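Local coordinates for uncharacterized protein (Bacteroides eggerthii, PDB 4FTD) that is of unknown function but joins an immunoglobulin-like domain to a six-bladed beta-propeller and may take part in carbohydrate metabolism, at residues A[53-61]-A[72-80]; A[105-113]-A[445-453]. One frame throughout, in Å; residues are numbered along the deposited sequence.

Contact 1: A[53-61]-A[72-80]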
loop_
_atom_site.group_PDB
_atom_site.type_symbol
_atom_site.label_atom_id
_atom_site.label_comp_id
_atom_site.label_asym_id
_atom_site.label_seq_id
_atom_site.Cartn_x
_atom_site.Cartn_y
_atom_site.Cartn_z
ATOM N N THR A 53 -14.993 -29.319 12.625
ATOM C CA THR A 53 -14.793 -30.718 12.982
ATOM C C THR A 53 -15.258 -30.980 14.394
ATOM O O THR A 53 -15.035 -30.152 15.265
ATOM C CB THR A 53 -13.303 -31.054 12.932
ATOM O OG1 THR A 53 -12.818 -30.824 11.596
ATOM C CG2 THR A 53 -13.045 -32.514 13.395
ATOM N N ASP A 54 -15.933 -32.105 14.618
ATOM C CA ASP A 54 -16.305 -32.532 15.980
ATOM C C ASP A 54 -15.037 -33.166 16.568
ATOM O O ASP A 54 -14.732 -34.357 16.367
ATOM C CB ASP A 54 -17.522 -33.465 15.990
ATOM C CG ASP A 54 -17.954 -33.876 17.399
ATOM O OD1 ASP A 54 -17.227 -33.617 18.372
ATOM O OD2 ASP A 54 -19.032 -34.481 17.524
ATOM N N PHE A 55 -14.292 -32.327 17.302
ATOM C CA PHE A 55 -13.017 -32.706 17.942
ATOM C C PHE A 55 -13.194 -33.564 19.185
ATOM O O PHE A 55 -12.216 -34.094 19.696
ATOM C CB PHE A 55 -12.220 -31.463 18.355
ATOM C CG PHE A 55 -11.734 -30.629 17.212
ATOM C CD1 PHE A 55 -10.560 -30.960 16.557
ATOM C CD2 PHE A 55 -12.404 -29.476 16.838
ATOM C CE1 PHE A 55 -10.090 -30.184 15.511
ATOM C CE2 PHE A 55 -11.947 -28.691 15.787
ATOM C CZ PHE A 55 -10.784 -29.050 15.121
ATOM N N SER A 56 -14.426 -33.702 19.675
ATOM C CA SER A 56 -14.686 -34.451 20.904
ATOM C C SER A 56 -14.535 -35.964 20.783
ATOM O O SER A 56 -14.322 -36.635 21.802
ATOM C CB SER A 56 -16.077 -34.100 21.462
ATOM O OG SER A 56 -17.116 -34.702 20.715
ATOM N N ALA A 57 -14.700 -36.505 19.576
ATOM C CA ALA A 57 -14.531 -37.923 19.341
ATOM C C ALA A 57 -13.872 -38.165 17.953
ATOM O O ALA A 57 -14.549 -38.431 16.966
ATOM C CB ALA A 57 -15.861 -38.657 19.454
ATOM N N LEU A 58 -12.545 -38.034 17.896
ATOM C CA LEU A 58 -11.792 -38.322 16.660
ATOM C C LEU A 58 -11.495 -39.828 16.581
ATOM O O LEU A 58 -10.888 -40.407 17.491
ATOM C CB LEU A 58 -10.495 -37.525 16.590
ATOM C CG LEU A 58 -10.664 -36.007 16.521
ATOM C CD1 LEU A 58 -9.307 -35.368 16.444
ATOM C CD2 LEU A 58 -11.526 -35.579 15.342
ATOM N N SER A 59 -11.942 -40.469 15.504
ATOM C CA SER A 59 -11.717 -41.900 15.267
ATOM C C SER A 59 -10.402 -41.996 14.466
ATOM O O SER A 59 -10.202 -41.244 13.498
ATOM C CB SER A 59 -12.886 -42.551 14.501
ATOM O OG SER A 59 -14.014 -42.757 15.365
ATOM N N ILE A 60 -9.524 -42.901 14.882
ATOM C CA ILE A 60 -8.209 -43.051 14.285
ATOM C C ILE A 60 -7.997 -44.482 13.831
ATOM O O ILE A 60 -8.626 -45.396 14.323
ATOM C CB ILE A 60 -7.068 -42.627 15.258
ATOM C CG1 ILE A 60 -7.054 -43.501 16.512
ATOM C CG2 ILE A 60 -7.201 -41.135 15.656
ATOM C CD1 ILE A 60 -5.761 -43.407 17.299
ATOM N N GLU A 61 -7.089 -44.648 12.890
ATOM C CA GLU A 61 -6.676 -45.947 12.399
ATOM C C GLU A 61 -5.179 -45.900 12.288
ATOM O O GLU A 61 -4.635 -44.923 11.771
ATOM C CB GLU A 61 -7.294 -46.192 11.026
ATOM C CG GLU A 61 -7.032 -47.531 10.400
ATOM C CD GLU A 61 -7.772 -47.625 9.068
ATOM O OE1 GLU A 61 -9.008 -47.876 9.063
ATOM O OE2 GLU A 61 -7.113 -47.409 8.027
ATOM N N SER A 72 -6.932 -46.997 22.528
ATOM C CA SER A 72 -8.281 -46.677 22.074
ATOM C C SER A 72 -8.208 -46.210 20.617
ATOM O O SER A 72 -7.169 -45.728 20.184
ATOM C CB SER A 72 -8.857 -45.520 22.915
ATOM O OG SER A 72 -10.188 -45.196 22.490
ATOM N N GLU A 73 -9.318 -46.357 19.903
ATOM C CA GLU A 73 -9.459 -45.911 18.511
ATOM C C GLU A 73 -10.157 -44.587 18.420
ATOM O O GLU A 73 -10.378 -44.125 17.304
ATOM C CB GLU A 73 -10.306 -46.920 17.685
ATOM C CG GLU A 73 -9.692 -48.283 17.507
ATOM C CD GLU A 73 -10.335 -49.085 16.379
ATOM O OE1 GLU A 73 -11.550 -48.965 16.033
ATOM O OE2 GLU A 73 -9.576 -49.856 15.796
ATOM N N VAL A 74 -10.590 -44.035 19.566
ATOM C CA VAL A 74 -11.364 -42.793 19.629
ATOM C C VAL A 74 -10.643 -41.882 20.597
ATOM O O VAL A 74 -10.226 -42.338 21.635
ATOM C CB VAL A 74 -12.828 -42.992 20.084
ATOM C CG1 VAL A 74 -13.593 -41.664 19.943
ATOM C CG2 VAL A 74 -13.478 -44.049 19.232
HETATM N N MSE A 75 -10.460 -40.619 20.248
HETATM C CA MSE A 75 -9.721 -39.691 21.120
HETATM C C MSE A 75 -10.493 -38.382 21.280
HETATM O O MSE A 75 -11.119 -37.908 20.332
HETATM C CB MSE A 75 -8.334 -39.427 20.516
HETATM C CG MSE A 75 -7.458 -40.684 20.519
HETATM SE SE MSE A 75 -5.669 -40.337 19.830
HETATM C CE MSE A 75 -4.873 -39.446 21.517
ATOM N N ASP A 76 -10.419 -37.798 22.470
ATOM C CA ASP A 76 -11.143 -36.567 22.802
ATOM C C ASP A 76 -10.181 -35.380 22.725
ATOM O O ASP A 76 -9.317 -35.199 23.599
ATOM C CB ASP A 76 -11.744 -36.686 24.209
ATOM C CG ASP A 76 -12.590 -35.463 24.610
ATOM O OD1 ASP A 76 -12.716 -34.472 23.856
ATOM O OD2 ASP A 76 -13.124 -35.505 25.728
ATOM N N TYR A 77 -10.314 -34.604 21.658
ATOM C CA TYR A 77 -9.537 -33.382 21.448
ATOM C C TYR A 77 -10.406 -32.113 21.627
ATOM O O TYR A 77 -10.150 -31.096 21.003
ATOM C CB TYR A 77 -8.886 -33.421 20.056
ATOM C CG TYR A 77 -7.592 -34.194 20.065
ATOM C CD1 TYR A 77 -7.584 -35.571 19.908
ATOM C CD2 TYR A 77 -6.389 -33.559 20.327
ATOM C CE1 TYR A 77 -6.400 -36.280 19.943
ATOM C CE2 TYR A 77 -5.196 -34.262 20.362
ATOM C CZ TYR A 77 -5.214 -35.628 20.176
ATOM O OH TYR A 77 -4.040 -36.348 20.188
ATOM N N SER A 78 -11.437 -32.200 22.456
ATOM C CA SER A 78 -12.265 -31.052 22.793
ATOM C C SER A 78 -11.384 -29.837 23.117
ATOM O O SER A 78 -10.416 -29.934 23.877
ATOM C CB SER A 78 -13.158 -31.374 23.993
ATOM O OG SER A 78 -14.138 -32.319 23.640
HETATM N N MSE A 79 -11.714 -28.719 22.484
HETATM C CA MSE A 79 -11.048 -27.435 22.675
HETATM C C MSE A 79 -12.145 -26.385 22.775
HETATM O O MSE A 79 -13.161 -26.514 22.104
HETATM C CB MSE A 79 -10.228 -27.093 21.429
HETATM C CG MSE A 79 -8.885 -27.699 21.361
HETATM SE SE MSE A 79 -8.128 -27.470 19.594
HETATM C CE MSE A 79 -8.729 -29.178 18.775
ATOM N N ASP A 80 -11.942 -25.340 23.568
ATOM C CA ASP A 80 -12.868 -24.191 23.516
ATOM C C ASP A 80 -12.647 -23.384 22.216
ATOM O O ASP A 80 -11.604 -23.509 21.567
ATOM C CB ASP A 80 -12.748 -23.310 24.758
ATOM C CG ASP A 80 -11.333 -22.876 25.033
ATOM O OD1 ASP A 80 -10.621 -22.497 24.079
ATOM O OD2 ASP A 80 -10.930 -22.920 26.211
#

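Contact 2: A[105-113]-A[445-453]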
loop_
_atom_site.group_PDB
_atom_site.type_symbol
_atom_site.label_atom_id
_atom_site.label_comp_id
_atom_site.label_asym_id
_atom_site.label_seq_id
_atom_site.Cartn_x
_atom_site.Cartn_y
_atom_site.Cartn_z
ATOM N N VAL A 105 -3.286 -32.026 17.557
ATOM C CA VAL A 105 -4.328 -31.725 16.582
ATOM C C VAL A 105 -4.535 -30.194 16.605
ATOM O O VAL A 105 -4.631 -29.600 17.684
ATOM C CB VAL A 105 -5.651 -32.468 16.849
ATOM C CG1 VAL A 105 -6.727 -31.975 15.898
ATOM C CG2 VAL A 105 -5.477 -33.989 16.692
ATOM N N ARG A 106 -4.611 -29.605 15.406
ATOM C CA ARG A 106 -4.683 -28.160 15.203
ATOM C C ARG A 106 -5.849 -27.742 14.315
ATOM O O ARG A 106 -6.188 -28.467 13.378
ATOM C CB ARG A 106 -3.384 -27.714 14.544
ATOM C CG ARG A 106 -2.161 -27.982 15.399
ATOM C CD ARG A 106 -0.897 -27.583 14.682
ATOM N NE ARG A 106 -0.650 -28.452 13.537
ATOM C CZ ARG A 106 -0.007 -28.098 12.428
ATOM N NH1 ARG A 106 0.452 -26.869 12.272
ATOM N NH2 ARG A 106 0.154 -28.973 11.439
ATOM N N LYS A 107 -6.456 -26.586 14.639
ATOM C CA LYS A 107 -7.542 -25.989 13.855
ATOM C C LYS A 107 -6.925 -25.131 12.770
ATOM O O LYS A 107 -5.863 -24.512 12.968
ATOM C CB LYS A 107 -8.448 -25.046 14.685
ATOM C CG LYS A 107 -9.324 -25.676 15.764
ATOM C CD LYS A 107 -10.046 -24.624 16.609
ATOM C CE LYS A 107 -10.795 -25.269 17.769
ATOM N NZ LYS A 107 -11.507 -24.277 18.623
ATOM N N ARG A 108 -7.624 -25.025 11.648
ATOM C CA ARG A 108 -7.240 -24.055 10.619
ATOM C C ARG A 108 -7.415 -22.645 11.147
ATOM O O ARG A 108 -8.328 -22.390 11.926
ATOM C CB ARG A 108 -8.076 -24.232 9.373
ATOM C CG ARG A 108 -7.696 -25.493 8.638
ATOM C CD ARG A 108 -8.669 -25.757 7.539
ATOM N NE ARG A 108 -8.651 -24.660 6.591
ATOM C CZ ARG A 108 -9.639 -24.373 5.756
ATOM N NH1 ARG A 108 -10.770 -25.091 5.737
ATOM N NH2 ARG A 108 -9.499 -23.347 4.927
ATOM N N VAL A 109 -6.518 -21.753 10.726
ATOM C CA VAL A 109 -6.516 -20.366 11.147
ATOM C C VAL A 109 -6.601 -19.534 9.867
ATOM O O VAL A 109 -5.680 -19.580 9.062
ATOM C CB VAL A 109 -5.229 -20.045 11.939
ATOM C CG1 VAL A 109 -5.129 -18.557 12.246
ATOM C CG2 VAL A 109 -5.184 -20.887 13.203
ATOM N N PRO A 110 -7.707 -18.792 9.657
ATOM C CA PRO A 110 -7.800 -17.942 8.477
ATOM C C PRO A 110 -6.758 -16.847 8.497
ATOM O O PRO A 110 -6.359 -16.423 9.568
ATOM C CB PRO A 110 -9.201 -17.357 8.584
ATOM C CG PRO A 110 -9.970 -18.409 9.286
ATOM C CD PRO A 110 -9.005 -18.873 10.340
ATOM N N VAL A 111 -6.303 -16.433 7.323
ATOM C CA VAL A 111 -5.297 -15.377 7.195
ATOM C C VAL A 111 -5.829 -14.307 6.255
ATOM O O VAL A 111 -6.651 -14.587 5.382
ATOM C CB VAL A 111 -3.935 -15.929 6.730
ATOM C CG1 VAL A 111 -3.382 -16.894 7.769
ATOM C CG2 VAL A 111 -4.075 -16.625 5.387
ATOM N N PHE A 112 -5.375 -13.074 6.458
ATOM C CA PHE A 112 -5.891 -11.912 5.750
ATOM C C PHE A 112 -4.790 -10.993 5.276
ATOM O O PHE A 112 -3.657 -11.082 5.719
ATOM C CB PHE A 112 -6.861 -11.163 6.661
ATOM C CG PHE A 112 -8.004 -12.012 7.127
ATOM C CD1 PHE A 112 -9.055 -12.306 6.271
ATOM C CD2 PHE A 112 -8.009 -12.561 8.397
ATOM C CE1 PHE A 112 -10.105 -13.122 6.676
ATOM C CE2 PHE A 112 -9.052 -13.400 8.812
ATOM C CZ PHE A 112 -10.106 -13.675 7.944
ATOM N N GLY A 113 -5.151 -10.123 4.344
ATOM C CA GLY A 113 -4.260 -9.120 3.827
ATOM C C GLY A 113 -3.257 -9.637 2.813
ATOM O O GLY A 113 -3.417 -10.699 2.241
ATOM N N PHE A 445 2.361 -7.848 -4.318
ATOM C CA PHE A 445 2.223 -8.856 -3.270
ATOM C C PHE A 445 0.962 -9.684 -3.456
ATOM O O PHE A 445 -0.089 -9.142 -3.786
ATOM C CB PHE A 445 2.113 -8.193 -1.903
ATOM C CG PHE A 445 3.237 -7.245 -1.587
ATOM C CD1 PHE A 445 3.141 -5.891 -1.934
ATOM C CD2 PHE A 445 4.370 -7.677 -0.940
ATOM C CE1 PHE A 445 4.159 -5.017 -1.640
ATOM C CE2 PHE A 445 5.383 -6.796 -0.633
ATOM C CZ PHE A 445 5.276 -5.464 -0.987
ATOM N N PRO A 446 1.044 -10.987 -3.202
ATOM C CA PRO A 446 -0.159 -11.820 -3.248
ATOM C C PRO A 446 -0.974 -11.728 -1.943
ATOM O O PRO A 446 -0.484 -11.193 -0.956
ATOM C CB PRO A 446 0.420 -13.232 -3.397
ATOM C CG PRO A 446 1.726 -13.168 -2.669
ATOM C CD PRO A 446 2.257 -11.776 -2.906
ATOM N N ILE A 447 -2.210 -12.219 -1.947
ATOM C CA ILE A 447 -2.945 -12.405 -0.693
ATOM C C ILE A 447 -2.196 -13.488 0.127
ATOM O O ILE A 447 -1.551 -14.368 -0.435
ATOM C CB ILE A 447 -4.460 -12.768 -0.871
ATOM C CG1 ILE A 447 -4.683 -14.104 -1.612
ATOM C CG2 ILE A 447 -5.220 -11.619 -1.557
ATOM C CD1 ILE A 447 -6.042 -14.757 -1.349
ATOM N N LYS A 448 -2.247 -13.386 1.446
ATOM C CA LYS A 448 -1.761 -14.447 2.315
ATOM C C LYS A 448 -2.567 -15.729 2.060
ATOM O O LYS A 448 -3.749 -15.677 1.721
ATOM C CB LYS A 448 -1.900 -14.073 3.790
ATOM C CG LYS A 448 -0.949 -13.011 4.315
ATOM C CD LYS A 448 -0.961 -12.989 5.848
ATOM C CE LYS A 448 -0.210 -11.787 6.397
ATOM N NZ LYS A 448 -0.843 -10.479 6.044
ATOM N N GLN A 449 -1.897 -16.858 2.220
ATOM C CA GLN A 449 -2.461 -18.191 2.068
ATOM C C GLN A 449 -2.274 -18.918 3.392
ATOM O O GLN A 449 -1.251 -18.712 4.043
ATOM C CB GLN A 449 -1.685 -18.941 0.988
ATOM C CG GLN A 449 -1.900 -18.409 -0.410
ATOM C CD GLN A 449 -3.323 -18.621 -0.875
ATOM O OE1 GLN A 449 -3.951 -19.604 -0.521
ATOM N NE2 GLN A 449 -3.836 -17.697 -1.669
ATOM N N GLU A 450 -3.231 -19.774 3.775
ATOM C CA GLU A 450 -3.159 -20.499 5.043
ATOM C C GLU A 450 -1.872 -21.295 5.144
ATOM O O GLU A 450 -1.523 -22.002 4.204
ATOM C CB GLU A 450 -4.358 -21.426 5.256
ATOM C CG GLU A 450 -5.641 -20.669 5.556
ATOM C CD GLU A 450 -6.750 -21.519 6.154
ATOM O OE1 GLU A 450 -6.529 -22.673 6.539
ATOM O OE2 GLU A 450 -7.874 -21.014 6.275
ATOM N N GLU A 451 -1.164 -21.135 6.271
ATOM C CA GLU A 451 0.132 -21.767 6.493
ATOM C C GLU A 451 -0.188 -23.229 6.472
ATOM O O GLU A 451 -0.562 -23.790 7.490
ATOM C CB GLU A 451 0.762 -21.341 7.830
HETATM N N MSE A 452 -0.128 -23.811 5.272
HETATM C CA MSE A 452 -0.446 -25.210 5.048
HETATM C C MSE A 452 0.850 -25.927 5.453
HETATM O O MSE A 452 1.641 -26.393 4.626
HETATM C CB MSE A 452 -0.875 -25.472 3.593
HETATM C CG MSE A 452 -1.808 -26.657 3.436
HETATM SE SE MSE A 452 -1.242 -28.313 4.382
HETATM C CE MSE A 452 0.302 -28.881 3.306
ATOM N N ASP A 453 1.027 -25.976 6.773
ATOM C CA ASP A 453 2.181 -26.544 7.454
ATOM C C ASP A 453 1.664 -27.780 8.176
ATOM O O ASP A 453 0.930 -28.592 7.596
ATOM C CB ASP A 453 2.819 -25.510 8.424
ATOM C CG ASP A 453 1.774 -24.730 9.281
ATOM O OD1 ASP A 453 0.746 -25.303 9.723
ATOM O OD2 ASP A 453 1.986 -23.515 9.502
ATOM O OXT ASP A 453 1.930 -27.984 9.352
HETATM O O HOH W 1 -4.741 -22.994 8.576
HETATM O O HOH W 2 -2.984 -20.269 8.867
HETATM O O HOH W 3 -7.687 -17.796 5.145
HETATM O O HOH W 4 -6.075 -14.400 2.460
#

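Contact 1: A[53-61]-A[72-80]
Residues 58-60 run antiparallel to 73-75, with Leu-58 and Met-75 as a hydrogen-bonded pair, Leu-58 N to Met-75 O and Met-75 N to Leu-58 O, both 2.8 Å, and the N of Ile-60 bonds to the O of Glu-73. One more bond, Tyr-77 N to Phe-55 O, is made beyond the strands, where a type I beta turn from Asp-54 to Ala-57 leads into 58-61. Over one face of the Phe-55 ring lies the methyl CE of selenomethionine Met-79, 3.7 Å from the centroid, a CH-pi contact; a bend at chi3 (-93°) brings CE closer to the ring than the selenium. Thr-53 CB lies over the rim of the opposite face. Strand 74-75 is one of the two outermost strands of the mixed sheet of the immunoglobulin-like domain, and strand 58-64 links it to strand 17-22. Leu-58 CD1 approaches Tyr-77 CD1 at 3.9 Å, the side chains crossing at about a right angle, while the Tyr-77 hydroxyl is bonded to Met-103 O. Further along, Ile-60 CD1 rests 4.0 Å from Met-75 SE. An alanine in place of Phe-55 would remove the ring, and the Met-79 methyl would probably lose its aromatic support and be freer to turn. Asp-76 OD1 accepts a bond from Ser-78 N, which makes an Asx turn, and a second from Ser-78 OG on its syn lone pair; this OG lies 3.4 Å from Ser-56 CB.

Contact 2: A[105-113]-A[445-453]
Two salt bridges, one backbone bond, a lysine bond to a carbonyl and bridging waters join the end of strand 98-106 and the linker that follows it to the C-terminal tail after strand 439-446, a surface contact between two connections running from the immunoglobulin-like domain to the beta-propeller. The extended segments run antiparallel, their end-to-end directions 170° apart, but form no beta bridges. At the propeller end, Lys-448 N donates to Gly-113 O over 3.0 Å, and Lys-448 NZ, its chain bent at chi4 (65°), reaches Phe-112 O as well as Ala-114 O. Val-111 CG2 presses against the tail backbone, 3.5 Å from Gln-449 C. One water connects Val-109 N with Glu-450 OE1, another Val-109 O with Glu-451 N, and a third Val-111 O with Lys-448 O. Toward the other domain, the C-terminal residue Asp-453, though poorly ordered, is held end-on by Arg-106: NH2 meets OXT of the chain-terminal carboxylate nearly in the guanidinium plane, whereas NH1 comes to OD1 from above the side-chain carboxylate. Arg-106 NH2 also bonds to Phe-46 O. Arg-108 is shared between Asp-50, through NH1, and Glu-450, whose carboxylate plane is turned 43° from the guanidinium. Arg-108 NE sends an almost straight bond, 168° at the hydrogen, to Glu-450 OE1 at 2.9 Å.

Overall arrangement
Contact 1 is partly buried: short antiparallel pairing with four backbone bonds at the sheet edge comes with Phe-55, Leu-58, Ile-60 and Tyr-77 buried, while Val-74 and the Asp-76 and Ser-78 side are not. Contact 2 is a surface contact between extended segments, where charged groups and water do much of the joining beside a single backbone bond. Their centres lie 23 Å apart, yet both reach the same mixed sheet: the Phe-55 ring packs on Val-105 and on the aliphatic part of Lys-107, Tyr-77 packs on Val-105, and Lys-107 NZ probably bonds to Asp-80 O. Segment 105-113 thus begins against the core behind contact 1 and ends at the propeller.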